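Local coordinates for protein imine reductase (Bacillus cereus, PDB 4D3D) that probably catalyses the NADPH-dependent, S-selective reduction of cyclic imines such as 2-methylpyrroline to the corresponding amines, at residues L80-L85 with V108-D113; V90-L95 with A122-D127; H132-V137 with Y152-R157. One frame throughout, in Å; residues are numbered along the deposited sequence. Where two conformers were deposited one is given.

All three contacts are buried and belong to the N-terminal Rossmann-type domain. Contacts 1 and 3 lie in its central sheet and adjoin: strand 106-109 of contact 1 runs beside strand 131-137 of contact 3, with Asn109 bonded through its backbone to Ile133 and Gly135. Contact 1 is a parallel pairing, contact 3 an antiparallel one, and both depend on backbone hydrogen bonds. Contact 2 is more peripheral: its centre is about 21 Å from the centre of the chain, against about 13 and 12 Å for the other two. It joins two helices packed on the sheet without a hydrogen bond, relying on aromatic and aliphatic side chains; Met91 and Leu125 reach from it to Asn109 and His132.

Contact 1. Residues L80-L85 with V108-D113; sequences LVILSL and VNLSSD
Val108 meets strand 80-83 with both its backbone and its isopropyl group. Val108 N donates to Val81 O (2.9 Å) and Val108 O accepts from Leu83 N (2.8 Å); Leu110 N then bonds to Leu83 O, continuing the parallel pairing. Val108 CG2 stands beside the backbone N, anti to the carbonyl carbon, where it meets Leu80 CD1 at 3.7 Å. The Ile82 side chain lies alongside Val108 and points the same way, with Ile82 CD1 3.9 Å from Val108 CB. The other branch, Ile82 CG2, is anti to the backbone N and reaches Leu110 CD1 (3.7 Å), so Ile82 touches both residues with separate methyls. On the opposite face Leu83 CD1 lies against the amide of Asn109, equally near its OD1 and ND2 at 3.9 Å. Past the strand ends, Ser111 OG, in one of two conformers, donates to Leu85 O (3.1 Å) from well above the carbonyl plane, 66° out of it. Together the segments belong to the beta-alpha-beta unit of strand 80-83, helix 88-95 and strand 106-109. Leu83 and Asn109 face Met91 of that helix, Leu80 and Ile82 rest on helix 157-170, and strand 23-27 flanks strand 80-83 across from strand 106-109.

Contact 2. Residues V90-L95 with A122-D127; sequences VMYSIL and AKWLED
Helices 90-95 and 122-127 run nearly parallel, their segment axes 19° apart in direction and 12.1 Å apart at closest approach, so that long side chains have to bridge the gap. In this Rossmann-type domain the two helices are successive crossover connections, following strands 80-83 and 106-109. Trp124 and Tyr92 form a T-shaped pair: the edge of the tyrosine ring is directed at the face of the five-membered ring, with centroids 5.0 Å apart and planes at 89°. Tyr92 CE1 is the leading atom, 3.7 Å from Trp124 CG. The indole reaches across because Trp124 CG is anti to its backbone N (chi1 -172°), and its far corner, CH2, comes within 4.1 Å of Leu95 CB. Met91 bends at chi3, bringing CE over one face of the Tyr92 ring and to 4.1 Å from Trp124 CE3, which places its methyl in the corner where the two rings meet. Nearer the sheet the contact is aliphatic, with Leu95 CD1 against Leu125 CD2. Outside the pair, Arg128 makes a cation-pi contact with Trp124 and bonds to its carbonyl oxygen. Leu125 also uses its other methyl, CD1, which lies 4.0 Å from Met91 SD.

Contact 3. Residues H132-V137 with Y152-R157; sequences HITGGV and YYSGDR
Ser154 OG is gripped from the segment that follows the sheet, taking part in hydrogen bonds with Ala183 N and Asp179 O, while its carbon neighbour across the strands is Thr134 CB at 3.8 Å. Ser154 and Thr134 share a face of the sheet. Thr134 OG1 in turn is hydrogen-bonded to Pro180 O, so both buried hydroxyls are satisfied by the chain leading into helix 182-210. The backbones of these two residues form a hydrogen-bonded antiparallel pair that exchanges two bonds: Thr134 N donates to Ser154 O (2.9 Å), and Ser154 N returns the bond to Thr134 O. Gly136 and Tyr152 repeat the exchange, with Gly136 N 2.9 Å from Tyr152 O and Tyr152 N donating to Gly136 O. Between these pairs the non-hydrogen-bonded couple Gly135 and Tyr153 brings the strands close, and CA-H...O contacts add to the pairing: Tyr153 CA and Gly135 CA each sit 3.2 Å from an oxygen, Thr134 O and Tyr152 O respectively. With no side chain on Gly135, the Tyr153 ring lies close against the neighbouring strand; Tyr153 CD1 comes to 3.8 Å from Gly135 CA. Ile133 CG2, anti to its own backbone N, meets the same ring at Tyr153 CD1 (3.7 Å), and Phe160 of helix 157-170 also touches it. Strand 131-137 continues the parallel Rossmann-type sheet beyond strand 106-109, and the connection to strand 149-155 closes a beta hairpin that reverses the chain direction, so that strands 149-155 and 171-175 run against the parallel strands of this mixed sheet.

Contact 1. Residues L80-L85 with V108-D113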
loop_
_atom_site.group_PDB
_atom_site.type_symbol
_atom_site.label_atom_id
_atom_site.label_comp_id
_atom_site.label_asym_id
_atom_site.label_seq_id
_atom_site.Cartn_x
_atom_site.Cartn_y
_atom_site.Cartn_z
ATOM N N LEU B 80 -5.738 38.604 8.618
ATOM C CA LEU B 80 -5.445 37.263 8.070
ATOM C C LEU B 80 -4.349 37.295 6.994
ATOM O O LEU B 80 -4.478 38.051 5.989
ATOM C CB LEU B 80 -6.734 36.679 7.508
ATOM C CG LEU B 80 -6.614 35.233 7.030
ATOM C CD1 LEU B 80 -6.322 34.305 8.173
ATOM C CD2 LEU B 80 -7.876 34.788 6.292
ATOM N N VAL B 81 -3.291 36.481 7.227
ATOM C CA VAL B 81 -2.088 36.452 6.378
ATOM C C VAL B 81 -1.884 35.005 5.969
ATOM O O VAL B 81 -1.584 34.173 6.807
ATOM C CB VAL B 81 -0.892 36.960 7.190
ATOM C CG1 VAL B 81 0.365 36.881 6.336
ATOM C CG2 VAL B 81 -1.170 38.351 7.763
ATOM N N ILE B 82 -2.061 34.718 4.676
ATOM C CA ILE B 82 -1.739 33.389 4.141
ATOM C C ILE B 82 -0.238 33.283 3.815
ATOM O O ILE B 82 0.262 34.093 3.054
ATOM C CB ILE B 82 -2.562 33.104 2.875
ATOM C CG1 ILE B 82 -4.075 33.303 3.046
ATOM C CG2 ILE B 82 -2.228 31.707 2.321
ATOM C CD1 ILE B 82 -4.700 32.678 4.203
ATOM N N LEU B 83 0.480 32.343 4.418
ATOM C CA LEU B 83 1.878 32.177 4.135
ATOM C C LEU B 83 2.014 30.973 3.188
ATOM O O LEU B 83 1.965 29.825 3.614
ATOM C CB LEU B 83 2.640 31.929 5.409
ATOM C CG LEU B 83 2.581 33.056 6.442
ATOM C CD1 LEU B 83 3.357 32.650 7.650
ATOM C CD2 LEU B 83 3.257 34.285 5.881
ATOM N N SER B 84 2.122 31.250 1.909
ATOM C CA SER B 84 2.312 30.219 0.909
ATOM C C SER B 84 3.811 30.239 0.545
ATOM O O SER B 84 4.210 30.765 -0.490
ATOM C CB SER B 84 1.356 30.521 -0.259
ATOM O OG SER B 84 1.181 31.930 -0.541
ATOM N N LEU B 85 4.634 29.775 1.460
ATOM C CA LEU B 85 6.043 29.838 1.329
ATOM C C LEU B 85 6.564 28.417 0.988
ATOM O O LEU B 85 5.897 27.421 1.206
ATOM C CB LEU B 85 6.672 30.288 2.655
ATOM C CG LEU B 85 6.116 31.606 3.234
ATOM C CD1 LEU B 85 6.691 31.944 4.625
ATOM C CD2 LEU B 85 6.417 32.728 2.260
ATOM N N VAL B 108 -1.582 31.773 8.442
ATOM C CA VAL B 108 -1.998 30.430 7.979
ATOM C C VAL B 108 -0.788 29.860 7.230
ATOM O O VAL B 108 -0.493 30.255 6.080
ATOM C CB VAL B 108 -3.261 30.533 7.079
ATOM C CG1 VAL B 108 -3.718 29.140 6.594
ATOM C CG2 VAL B 108 -4.372 31.226 7.776
ATOM N N ASN B 109 -0.140 28.872 7.813
ATOM C CA ASN B 109 1.098 28.309 7.279
ATOM C C ASN B 109 0.741 27.148 6.430
ATOM O O ASN B 109 0.277 26.131 6.976
ATOM C CB ASN B 109 1.970 27.774 8.415
ATOM C CG ASN B 109 3.064 28.715 8.787
ATOM O OD1 ASN B 109 2.999 29.442 9.824
ATOM N ND2 ASN B 109 4.049 28.797 7.908
ATOM N N LEU B 110 1.052 27.235 5.148
ATOM C CA LEU B 110 0.814 26.101 4.218
ATOM C C LEU B 110 2.039 25.308 3.820
ATOM O O LEU B 110 1.921 24.400 3.038
ATOM C CB LEU B 110 0.135 26.612 2.962
ATOM C CG LEU B 110 -1.133 27.447 3.191
ATOM C CD1 LEU B 110 -1.605 28.080 1.872
ATOM C CD2 LEU B 110 -2.257 26.686 3.841
ATOM N N SER B 111 3.224 25.576 4.343
ATOM C CA SER B 111 4.391 24.789 3.963
ATOM C C SER B 111 4.196 23.314 4.382
ATOM O O SER B 111 3.781 23.061 5.517
ATOM C CB SER B 111 5.623 25.329 4.666
ATOM O OG SER B 111 5.950 26.686 4.254
ATOM N N SER B 112 4.548 22.363 3.511
ATOM C CA SER B 112 4.619 20.933 3.909
ATOM C C SER B 112 5.896 20.611 4.678
ATOM O O SER B 112 7.036 20.822 4.192
ATOM C CB SER B 112 4.447 20.034 2.638
ATOM O OG SER B 112 4.435 18.659 2.980
ATOM N N ASP B 113 5.706 20.128 5.894
ATOM C CA ASP B 113 6.746 19.735 6.767
ATOM C C ASP B 113 6.139 18.833 7.854
ATOM O O ASP B 113 5.009 18.281 7.665
ATOM C CB ASP B 113 7.493 20.991 7.368
ATOM C CG ASP B 113 8.970 20.719 7.655
ATOM O OD1 ASP B 113 9.442 19.673 8.252
ATOM O OD2 ASP B 113 9.779 21.605 7.311
#

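Contact 2. Residues V90-L95 with A122-D127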
loop_
_atom_site.group_PDB
_atom_site.type_symbol
_atom_site.label_atom_id
_atom_site.label_comp_id
_atom_site.label_asym_id
_atom_site.label_seq_id
_atom_site.Cartn_x
_atom_site.Cartn_y
_atom_site.Cartn_z
ATOM N N VAL B 90 11.660 29.971 5.776
ATOM C CA VAL B 90 11.414 31.238 5.084
ATOM C C VAL B 90 10.602 32.076 6.105
ATOM O O VAL B 90 10.836 33.244 6.241
ATOM C CB VAL B 90 10.623 31.122 3.763
ATOM C CG1 VAL B 90 10.323 32.493 3.191
ATOM C CG2 VAL B 90 11.427 30.311 2.725
ATOM N N MET B 91 9.605 31.470 6.765
ATOM C CA MET B 91 8.806 32.222 7.762
ATOM C C MET B 91 9.636 32.925 8.798
ATOM O O MET B 91 9.472 34.128 9.033
ATOM C CB MET B 91 7.726 31.338 8.452
ATOM C CG MET B 91 6.767 32.148 9.245
ATOM S SD MET B 91 5.938 31.322 10.650
ATOM C CE MET B 91 7.286 31.024 11.728
ATOM N N TYR B 92 10.527 32.192 9.413
ATOM C CA TYR B 92 11.403 32.788 10.377
ATOM C C TYR B 92 12.236 33.882 9.767
ATOM O O TYR B 92 12.489 34.943 10.399
ATOM C CB TYR B 92 12.305 31.784 11.011
ATOM C CG TYR B 92 11.529 30.767 11.845
ATOM C CD1 TYR B 92 10.904 31.120 13.008
ATOM C CD2 TYR B 92 11.394 29.463 11.411
ATOM C CE1 TYR B 92 10.171 30.195 13.763
ATOM C CE2 TYR B 92 10.686 28.526 12.171
ATOM C CZ TYR B 92 10.070 28.880 13.322
ATOM O OH TYR B 92 9.373 27.956 14.072
ATOM N N SER B 93 12.766 33.627 8.557
ATOM C CA SER B 93 13.696 34.595 7.953
ATOM C C SER B 93 13.006 35.937 7.773
ATOM O O SER B 93 13.580 36.991 7.990
ATOM C CB SER B 93 14.180 33.992 6.595
ATOM O OG SER B 93 15.045 34.945 5.939
ATOM N N ILE B 94 11.795 35.932 7.260
ATOM C CA ILE B 94 11.114 37.196 6.955
ATOM C C ILE B 94 10.405 37.830 8.175
ATOM O O ILE B 94 10.268 39.059 8.244
ATOM C CB ILE B 94 10.142 37.085 5.753
ATOM C CG1 ILE B 94 8.979 36.190 6.057
ATOM C CG2 ILE B 94 10.825 36.606 4.437
ATOM C CD1 ILE B 94 7.905 36.185 5.062
ATOM N N LEU B 95 9.930 37.010 9.123
ATOM C CA LEU B 95 9.194 37.571 10.280
ATOM C C LEU B 95 10.015 37.876 11.515
ATOM O O LEU B 95 9.673 38.828 12.249
ATOM C CB LEU B 95 8.031 36.626 10.669
ATOM C CG LEU B 95 6.956 36.328 9.666
ATOM C CD1 LEU B 95 5.829 35.515 10.278
ATOM C CD2 LEU B 95 6.438 37.585 9.032
ATOM N N ALA B 122 3.985 27.535 15.621
ATOM C CA ALA B 122 2.883 28.061 16.364
ATOM C C ALA B 122 3.246 28.698 17.679
ATOM O O ALA B 122 2.705 29.782 18.010
ATOM C CB ALA B 122 1.882 26.961 16.599
ATOM N N LYS B 123 4.132 28.045 18.446
ATOM C CA LYS B 123 4.548 28.542 19.758
ATOM C C LYS B 123 5.341 29.861 19.589
ATOM O O LYS B 123 5.090 30.826 20.356
ATOM C CB LYS B 123 5.405 27.534 20.453
ATOM C CG LYS B 123 5.944 28.023 21.788
ATOM C CD LYS B 123 4.761 28.428 22.733
ATOM C CE LYS B 123 5.088 28.590 24.244
ATOM N NZ LYS B 123 6.391 29.233 24.545
ATOM N N TRP B 124 6.251 29.871 18.603
ATOM C CA TRP B 124 7.047 31.093 18.281
ATOM C C TRP B 124 6.134 32.258 18.001
ATOM O O TRP B 124 6.397 33.412 18.512
ATOM C CB TRP B 124 8.033 30.756 17.157
ATOM C CG TRP B 124 9.058 31.835 16.834
ATOM C CD1 TRP B 124 10.342 31.926 17.315
ATOM C CD2 TRP B 124 8.865 32.929 15.926
ATOM N NE1 TRP B 124 10.962 33.046 16.747
ATOM C CE2 TRP B 124 10.082 33.649 15.878
ATOM C CE3 TRP B 124 7.807 33.340 15.105
ATOM C CZ2 TRP B 124 10.233 34.776 15.059
ATOM C CZ3 TRP B 124 7.962 34.395 14.246
ATOM C CH2 TRP B 124 9.151 35.185 14.300
ATOM N N LEU B 125 5.129 32.089 17.165
ATOM C CA LEU B 125 4.160 33.095 16.850
ATOM C C LEU B 125 3.312 33.565 18.031
ATOM O O LEU B 125 3.138 34.753 18.245
ATOM C CB LEU B 125 3.239 32.673 15.733
ATOM C CG LEU B 125 3.939 32.522 14.355
ATOM C CD1 LEU B 125 3.073 31.810 13.357
ATOM C CD2 LEU B 125 4.241 33.956 13.885
ATOM N N GLU B 126 2.835 32.616 18.850
ATOM C CA GLU B 126 2.094 32.977 20.073
ATOM C C GLU B 126 2.910 33.816 21.049
ATOM O O GLU B 126 2.306 34.720 21.654
ATOM C CB GLU B 126 1.588 31.687 20.789
ATOM C CG GLU B 126 0.651 30.938 19.864
ATOM N N ASP B 127 4.180 33.527 21.227
ATOM C CA ASP B 127 5.079 34.265 22.122
ATOM C C ASP B 127 5.130 35.782 21.650
ATOM O O ASP B 127 5.407 36.677 22.456
ATOM C CB ASP B 127 6.452 33.723 22.130
ATOM C CG ASP B 127 6.548 32.418 22.920
ATOM O OD1 ASP B 127 5.547 32.107 23.609
ATOM O OD2 ASP B 127 7.603 31.785 22.850
#

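Contact 3. Residues H132-V137 with Y152-R157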
loop_
_atom_site.group_PDB
_atom_site.type_symbol
_atom_site.label_atom_id
_atom_site.label_comp_id
_atom_site.label_asym_id
_atom_site.label_seq_id
_atom_site.Cartn_x
_atom_site.Cartn_y
_atom_site.Cartn_z
ATOM N N HIS B 132 -1.725 30.971 14.959
ATOM C CA HIS B 132 -1.195 30.124 13.862
ATOM C C HIS B 132 -2.265 29.097 13.463
ATOM O O HIS B 132 -2.851 28.508 14.353
ATOM C CB HIS B 132 0.063 29.451 14.284
ATOM C CG HIS B 132 0.622 28.459 13.296
ATOM N ND1 HIS B 132 0.202 27.146 13.208
ATOM C CD2 HIS B 132 1.603 28.589 12.385
ATOM C CE1 HIS B 132 0.910 26.503 12.296
ATOM N NE2 HIS B 132 1.740 27.369 11.750
ATOM N N ILE B 133 -2.614 29.044 12.176
ATOM C CA ILE B 133 -3.450 27.917 11.630
ATOM C C ILE B 133 -2.548 27.139 10.699
ATOM O O ILE B 133 -1.824 27.718 9.845
ATOM C CB ILE B 133 -4.697 28.383 10.949
ATOM C CG1 ILE B 133 -5.660 29.121 11.877
ATOM C CG2 ILE B 133 -5.438 27.220 10.341
ATOM C CD1 ILE B 133 -6.679 29.886 11.058
ATOM N N THR B 134 -2.494 25.803 10.910
ATOM C CA THR B 134 -1.731 24.930 10.028
ATOM C C THR B 134 -2.616 24.460 8.935
ATOM O O THR B 134 -3.679 23.947 9.214
ATOM C CB THR B 134 -1.153 23.704 10.786
ATOM O OG1 THR B 134 -0.481 24.193 11.940
ATOM C CG2 THR B 134 -0.124 22.906 9.943
ATOM N N GLY B 135 -2.155 24.524 7.685
ATOM C CA GLY B 135 -2.926 23.981 6.583
ATOM C C GLY B 135 -2.097 22.992 5.729
ATOM O O GLY B 135 -0.954 23.266 5.406
ATOM N N GLY B 136 -2.709 21.861 5.396
ATOM C CA GLY B 136 -2.158 20.787 4.569
ATOM C C GLY B 136 -2.991 20.668 3.304
ATOM O O GLY B 136 -4.015 20.019 3.304
ATOM N N VAL B 137 -2.574 21.379 2.248
ATOM C CA VAL B 137 -3.367 21.419 1.008
ATOM C C VAL B 137 -3.170 20.098 0.256
ATOM O O VAL B 137 -2.053 19.711 -0.005
ATOM C CB VAL B 137 -2.978 22.622 0.136
ATOM C CG1 VAL B 137 -3.829 22.675 -1.144
ATOM C CG2 VAL B 137 -3.131 23.940 0.924
ATOM N N TYR B 152 -6.461 20.068 4.937
ATOM C CA TYR B 152 -6.482 19.770 6.369
ATOM C C TYR B 152 -6.117 21.021 7.159
ATOM O O TYR B 152 -5.184 21.691 6.800
ATOM C CB TYR B 152 -5.404 18.740 6.727
ATOM C CG TYR B 152 -5.560 17.361 6.115
ATOM C CD1 TYR B 152 -6.668 16.610 6.394
ATOM C CD2 TYR B 152 -4.593 16.817 5.311
ATOM C CE1 TYR B 152 -6.832 15.338 5.856
ATOM C CE2 TYR B 152 -4.760 15.531 4.765
ATOM C CZ TYR B 152 -5.913 14.834 5.013
ATOM O OH TYR B 152 -6.157 13.525 4.517
ATOM N N TYR B 153 -6.833 21.313 8.228
ATOM C CA TYR B 153 -6.501 22.412 9.087
ATOM C C TYR B 153 -6.439 22.029 10.515
ATOM O O TYR B 153 -7.124 21.124 11.013
ATOM C CB TYR B 153 -7.570 23.515 8.924
ATOM C CG TYR B 153 -7.483 24.315 7.655
ATOM C CD1 TYR B 153 -6.416 25.142 7.420
ATOM C CD2 TYR B 153 -8.434 24.142 6.637
ATOM C CE1 TYR B 153 -6.327 25.882 6.255
ATOM C CE2 TYR B 153 -8.356 24.870 5.447
ATOM C CZ TYR B 153 -7.307 25.732 5.248
ATOM O OH TYR B 153 -7.141 26.491 4.107
ATOM N N SER B 154 -5.495 22.626 11.259
ATOM C CA SER B 154 -5.430 22.399 12.697
ATOM C C SER B 154 -4.860 23.605 13.440
ATOM O O SER B 154 -4.221 24.481 12.820
ATOM C CB SER B 154 -4.637 21.149 13.102
ATOM O OG SER B 154 -3.278 21.226 12.742
ATOM N N GLY B 155 -5.071 23.634 14.741
ATOM C CA GLY B 155 -4.748 24.838 15.536
ATOM C C GLY B 155 -5.991 25.217 16.375
ATOM O O GLY B 155 -6.937 24.453 16.531
ATOM N N ASP B 156 -5.951 26.369 17.022
ATOM C CA ASP B 156 -7.037 26.750 17.939
ATOM C C ASP B 156 -8.371 26.767 17.234
ATOM O O ASP B 156 -8.539 27.386 16.181
ATOM C CB ASP B 156 -6.785 28.127 18.588
ATOM C CG ASP B 156 -6.071 28.037 19.921
ATOM O OD1 ASP B 156 -5.468 26.972 20.276
ATOM O OD2 ASP B 156 -6.139 29.073 20.632
ATOM N N ARG B 157 -9.360 26.099 17.810
ATOM C CA ARG B 157 -10.667 25.952 17.108
ATOM C C ARG B 157 -11.368 27.306 16.914
ATOM O O ARG B 157 -12.018 27.545 15.876
ATOM C CB ARG B 157 -11.598 25.010 17.848
ATOM C CG ARG B 157 -12.956 24.860 17.149
ATOM C CD ARG B 157 -13.945 23.968 17.851
ATOM N NE ARG B 157 -14.241 22.907 16.905
ATOM C CZ ARG B 157 -13.727 21.674 16.972
ATOM N NH1 ARG B 157 -12.916 21.285 17.971
ATOM N NH2 ARG B 157 -14.052 20.811 16.021
#